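Local atomic coordinates of uncharacterized protein (Bdellovibrio bacteriovorus, PDB entry 3TM8), a protein that binds a pair of iron ions in an HD-GYP domain and belongs to the cyclic-di-GMP phosphodiesterase class, though its own activity is not established. Residues V123-K137 with Q194-H208. Sequence-based numbering, arbitrary orientation. Where two conformers were deposited one is given.
Sequences VFENPENVESYNYCK and QLLTLGALLHDYGHH. With FE (Fe (III) ion), chain D; FE (Fe (III) ion), chain E; PO4 (phosphate ion), chain C.
Val123 sets its CB against Leu202 CD2, 4.0 Å away, and Phe124 reaches past the same methyl. With CG anti to its carbonyl carbon (chi1 -70°), the Phe124 ring has Tyr205 CA over one face as a CH-pi contact, while its CD1 lies 3.5 Å from Tyr205 CD1. These two rings are near parallel, their planes 30° apart, but slid so far that they barely overlap. Phe124 CB in turn sits above the centre of the His208 ring, 3.9 Å from its centroid, completing an aromatic cluster. A water joins Phe124 O, to which it donates, with Tyr205 OH. Tyr205 directly follows the HD motif that gives the fold its name: His203 NE2 and the Asp204 carboxylate bind the di-iron centre, where Asp204 bridges both ions and His170 and Asn285 complete the protein ligands of one. Pro127 crosses the phenol end of Tyr205, its CG 3.6 Å from OH. On helix 130-149, Tyr133 brings OH to 3.4 Å from Leu198 CD2, and that hydroxyl is hydrogen-bonded to Asp247. Cys136 SG packs on Leu198 CD1 (3.5 Å). Lys137 runs extended over Leu198 and Leu195 to a salt bridge with Asp247, while its carbonyl O accepts from Gln194 NE2 (3.0 Å), the donor well above the carbonyl plane.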
# COMPACT_ATOMS: atom_id res chain seq x y z
N VAL A 123 4.84 -5.29 9.16
CA VAL A 123 3.83 -5.21 10.21
C VAL A 123 2.79 -6.35 10.09
O VAL A 123 2.45 -6.99 11.09
CB VAL A 123 3.15 -3.82 10.20
CG1 VAL A 123 1.98 -3.79 11.18
CG2 VAL A 123 4.17 -2.71 10.52
N PHE A 124 2.32 -6.62 8.88
CA PHE A 124 1.35 -7.70 8.70
C PHE A 124 1.91 -9.05 9.20
O PHE A 124 1.18 -9.86 9.76
CB PHE A 124 0.97 -7.87 7.22
CG PHE A 124 0.15 -6.75 6.64
CD1 PHE A 124 -0.40 -5.74 7.42
CD2 PHE A 124 -0.08 -6.72 5.27
CE1 PHE A 124 -1.17 -4.73 6.84
CE2 PHE A 124 -0.83 -5.72 4.69
CZ PHE A 124 -1.37 -4.72 5.47
N GLU A 125 3.20 -9.27 8.97
CA GLU A 125 3.82 -10.55 9.32
C GLU A 125 4.18 -10.61 10.80
O GLU A 125 4.26 -11.68 11.39
CB GLU A 125 5.07 -10.80 8.45
CG GLU A 125 4.76 -11.04 6.98
CD GLU A 125 6.00 -10.99 6.11
OE1 GLU A 125 7.10 -11.34 6.59
OE2 GLU A 125 5.88 -10.59 4.93
N ASN A 126 4.39 -9.44 11.39
CA ASN A 126 4.88 -9.33 12.77
C ASN A 126 4.10 -8.27 13.54
O ASN A 126 4.68 -7.28 13.98
CB ASN A 126 6.36 -8.98 12.78
CG ASN A 126 7.18 -9.93 11.95
OD1 ASN A 126 7.51 -11.02 12.41
ND2 ASN A 126 7.51 -9.54 10.73
N PRO A 127 2.79 -8.46 13.69
CA PRO A 127 1.96 -7.38 14.24
C PRO A 127 2.27 -7.04 15.70
O PRO A 127 1.91 -5.95 16.15
CB PRO A 127 0.53 -7.93 14.08
CG PRO A 127 0.70 -9.42 14.00
CD PRO A 127 1.99 -9.62 13.27
N GLU A 128 2.93 -7.94 16.42
CA GLU A 128 3.26 -7.69 17.82
C GLU A 128 4.56 -6.89 17.96
O GLU A 128 4.89 -6.44 19.06
CB GLU A 128 3.39 -9.01 18.58
CG GLU A 128 2.11 -9.83 18.62
CD GLU A 128 1.23 -9.47 19.80
OE1 GLU A 128 1.46 -8.41 20.42
OE2 GLU A 128 0.32 -10.26 20.12
N ASN A 129 5.28 -6.70 16.86
CA ASN A 129 6.61 -6.10 16.91
C ASN A 129 6.53 -4.57 16.99
O ASN A 129 6.20 -3.90 16.02
CB ASN A 129 7.43 -6.55 15.71
CG ASN A 129 8.91 -6.20 15.82
OD1 ASN A 129 9.27 -5.05 16.06
ND2 ASN A 129 9.77 -7.19 15.62
N VAL A 130 6.84 -4.03 18.17
CA VAL A 130 6.71 -2.60 18.39
C VAL A 130 7.64 -1.80 17.48
O VAL A 130 7.25 -0.80 16.88
CB VAL A 130 6.96 -2.25 19.87
CG1 VAL A 130 6.93 -0.75 20.09
CG2 VAL A 130 5.92 -2.95 20.74
N GLU A 131 8.89 -2.25 17.37
CA GLU A 131 9.86 -1.57 16.54
C GLU A 131 9.43 -1.51 15.07
O GLU A 131 9.59 -0.50 14.41
CB GLU A 131 11.23 -2.25 16.65
CG GLU A 131 12.29 -1.69 15.71
CD GLU A 131 13.68 -2.25 15.99
OE1 GLU A 131 13.79 -3.41 16.46
OE2 GLU A 131 14.66 -1.53 15.74
N SER A 132 8.88 -2.61 14.57
CA SER A 132 8.46 -2.65 13.17
C SER A 132 7.28 -1.71 12.91
O SER A 132 7.20 -1.06 11.86
CB SER A 132 8.08 -4.07 12.76
OG SER A 132 9.21 -4.91 12.79
N TYR A 133 6.37 -1.65 13.87
CA TYR A 133 5.25 -0.72 13.77
C TYR A 133 5.78 0.72 13.78
O TYR A 133 5.40 1.54 12.94
CB TYR A 133 4.25 -0.94 14.91
CG TYR A 133 3.11 0.07 14.91
CD1 TYR A 133 1.93 -0.20 14.21
CD2 TYR A 133 3.21 1.28 15.60
CE1 TYR A 133 0.89 0.71 14.21
CE2 TYR A 133 2.16 2.19 15.59
CZ TYR A 133 1.01 1.90 14.89
OH TYR A 133 -0.04 2.80 14.88
N ASN A 134 6.67 1.01 14.72
CA ASN A 134 7.17 2.38 14.83
C ASN A 134 8.01 2.78 13.62
O ASN A 134 7.98 3.93 13.19
CB ASN A 134 7.97 2.58 16.12
CG ASN A 134 7.09 2.57 17.35
OD1 ASN A 134 5.88 2.80 17.25
ND2 ASN A 134 7.68 2.34 18.51
N TYR A 135 8.75 1.83 13.05
CA TYR A 135 9.48 2.10 11.82
C TYR A 135 8.51 2.44 10.69
O TYR A 135 8.71 3.41 9.95
CB TYR A 135 10.33 0.88 11.44
CG TYR A 135 11.26 1.15 10.28
CD1 TYR A 135 12.54 1.64 10.50
CD2 TYR A 135 10.84 0.93 8.97
CE1 TYR A 135 13.39 1.90 9.43
CE2 TYR A 135 11.69 1.19 7.90
CZ TYR A 135 12.96 1.67 8.14
OH TYR A 135 13.80 1.93 7.09
N CYS A 136 7.45 1.65 10.55
CA CYS A 136 6.44 1.89 9.53
C CYS A 136 5.80 3.27 9.73
O CYS A 136 5.58 4.01 8.76
CB CYS A 136 5.37 0.79 9.59
SG CYS A 136 4.15 0.82 8.27
N LYS A 137 5.50 3.60 10.98
CA LYS A 137 4.90 4.89 11.32
C LYS A 137 5.83 6.05 10.96
O LYS A 137 5.42 7.02 10.34
CB LYS A 137 4.57 4.93 12.81
CG LYS A 137 3.96 6.23 13.29
CD LYS A 137 3.39 6.07 14.69
CE LYS A 137 2.91 7.38 15.26
NZ LYS A 137 2.31 7.15 16.60
N GLN A 194 0.10 11.85 9.20
CA GLN A 194 0.94 10.68 9.43
C GLN A 194 0.07 9.46 9.77
O GLN A 194 0.27 8.38 9.22
CB GLN A 194 1.92 10.93 10.57
CG GLN A 194 2.77 9.72 10.92
CD GLN A 194 3.75 10.05 12.01
OE1 GLN A 194 3.45 10.86 12.90
NE2 GLN A 194 4.94 9.47 11.94
N LEU A 195 -0.89 9.63 10.67
CA LEU A 195 -1.73 8.52 11.10
C LEU A 195 -2.71 8.07 10.01
O LEU A 195 -2.99 6.88 9.88
CB LEU A 195 -2.47 8.85 12.39
CG LEU A 195 -1.54 9.04 13.60
CD1 LEU A 195 -2.35 9.34 14.85
CD2 LEU A 195 -0.65 7.81 13.80
N LEU A 196 -3.20 9.02 9.21
CA LEU A 196 -4.02 8.73 8.05
C LEU A 196 -3.25 7.84 7.07
O LEU A 196 -3.76 6.84 6.57
CB LEU A 196 -4.43 10.03 7.36
CG LEU A 196 -5.07 9.93 5.97
CD1 LEU A 196 -6.42 9.23 6.05
CD2 LEU A 196 -5.21 11.31 5.33
N THR A 197 -2.00 8.23 6.81
CA THR A 197 -1.15 7.51 5.88
C THR A 197 -0.86 6.10 6.40
O THR A 197 -0.96 5.11 5.66
CB THR A 197 0.15 8.28 5.64
OG1 THR A 197 -0.18 9.56 5.08
CG2 THR A 197 1.09 7.53 4.70
N LEU A 198 -0.50 6.01 7.68
CA LEU A 198 -0.23 4.72 8.30
C LEU A 198 -1.45 3.80 8.28
O LEU A 198 -1.35 2.61 7.93
CB LEU A 198 0.28 4.92 9.72
CG LEU A 198 0.64 3.67 10.52
CD1 LEU A 198 1.71 2.84 9.79
CD2 LEU A 198 1.10 4.07 11.92
N GLY A 199 -2.61 4.34 8.66
CA GLY A 199 -3.83 3.56 8.65
C GLY A 199 -4.18 3.11 7.25
O GLY A 199 -4.55 1.94 7.03
N ALA A 200 -4.03 4.00 6.27
CA ALA A 200 -4.27 3.63 4.88
C ALA A 200 -3.33 2.52 4.42
O ALA A 200 -3.72 1.57 3.76
CB ALA A 200 -4.18 4.85 3.98
N LEU A 201 -2.06 2.63 4.78
CA LEU A 201 -1.10 1.62 4.39
C LEU A 201 -1.50 0.24 4.93
O LEU A 201 -1.37 -0.77 4.22
CB LEU A 201 0.27 2.04 4.89
CG LEU A 201 1.44 1.15 4.53
CD1 LEU A 201 1.53 0.96 3.03
CD2 LEU A 201 2.71 1.78 5.08
N LEU A 202 -2.00 0.20 6.16
CA LEU A 202 -2.31 -1.05 6.84
C LEU A 202 -3.77 -1.46 6.73
O LEU A 202 -4.17 -2.46 7.33
CB LEU A 202 -1.92 -0.94 8.31
CG LEU A 202 -0.45 -0.60 8.62
CD1 LEU A 202 -0.26 -0.42 10.12
CD2 LEU A 202 0.49 -1.69 8.08
N HIS A 203 -4.57 -0.70 5.98
CA HIS A 203 -6.02 -0.80 6.13
C HIS A 203 -6.58 -2.20 5.89
O HIS A 203 -7.54 -2.59 6.55
CB HIS A 203 -6.76 0.25 5.28
CG HIS A 203 -6.89 -0.10 3.82
ND1 HIS A 203 -5.89 0.15 2.90
CD2 HIS A 203 -7.91 -0.68 3.14
CE1 HIS A 203 -6.30 -0.26 1.70
NE2 HIS A 203 -7.52 -0.75 1.82
N ASP A 204 -5.97 -2.94 4.97
CA ASP A 204 -6.49 -4.25 4.57
C ASP A 204 -5.79 -5.42 5.24
O ASP A 204 -5.77 -6.53 4.72
CB ASP A 204 -6.50 -4.39 3.05
CG ASP A 204 -7.80 -3.91 2.43
OD1 ASP A 204 -8.82 -3.87 3.16
OD2 ASP A 204 -7.80 -3.57 1.22
N TYR A 205 -5.26 -5.17 6.43
CA TYR A 205 -4.66 -6.23 7.24
C TYR A 205 -5.58 -7.45 7.36
O TYR A 205 -5.11 -8.60 7.38
CB TYR A 205 -4.30 -5.68 8.62
CG TYR A 205 -3.77 -6.73 9.57
CD1 TYR A 205 -2.74 -7.59 9.19
CD2 TYR A 205 -4.31 -6.86 10.84
CE1 TYR A 205 -2.25 -8.55 10.07
CE2 TYR A 205 -3.84 -7.82 11.71
CZ TYR A 205 -2.82 -8.66 11.33
OH TYR A 205 -2.38 -9.59 12.23
N GLY A 206 -6.89 -7.23 7.43
CA GLY A 206 -7.83 -8.32 7.54
C GLY A 206 -7.80 -9.31 6.39
O GLY A 206 -8.27 -10.45 6.55
N HIS A 207 -7.29 -8.89 5.24
CA HIS A 207 -7.18 -9.79 4.08
C HIS A 207 -5.89 -10.60 4.08
O HIS A 207 -5.70 -11.43 3.20
CB HIS A 207 -7.22 -9.02 2.75
CG HIS A 207 -8.54 -8.41 2.39
ND1 HIS A 207 -9.73 -9.10 2.42
CD2 HIS A 207 -8.83 -7.18 1.91
CE1 HIS A 207 -10.70 -8.30 2.01
NE2 HIS A 207 -10.18 -7.13 1.68
N HIS A 208 -4.97 -10.33 5.00
CA HIS A 208 -3.67 -10.99 4.96
C HIS A 208 -3.85 -12.49 5.09
O HIS A 208 -4.47 -12.97 6.04
CB HIS A 208 -2.77 -10.44 6.07
CG HIS A 208 -1.40 -11.02 6.10
ND1 HIS A 208 -0.47 -10.81 5.10
CD2 HIS A 208 -0.78 -11.77 7.04
CE1 HIS A 208 0.66 -11.42 5.42
NE2 HIS A 208 0.49 -12.01 6.59
FE FE D . -8.81 -1.93 0.37
FE FE E . -10.85 -3.34 2.73
P PO4 C . -11.07 -4.00 -0.41
O1 PO4 C . -11.38 -5.13 -1.37
O2 PO4 C . -9.88 -3.19 -0.85
O3 PO4 C . -12.23 -2.98 -0.40
O4 PO4 C . -10.96 -4.54 1.00
O HOH W 1 -0.57 -11.41 11.13
O HOH W 2 -10.28 -1.83 1.68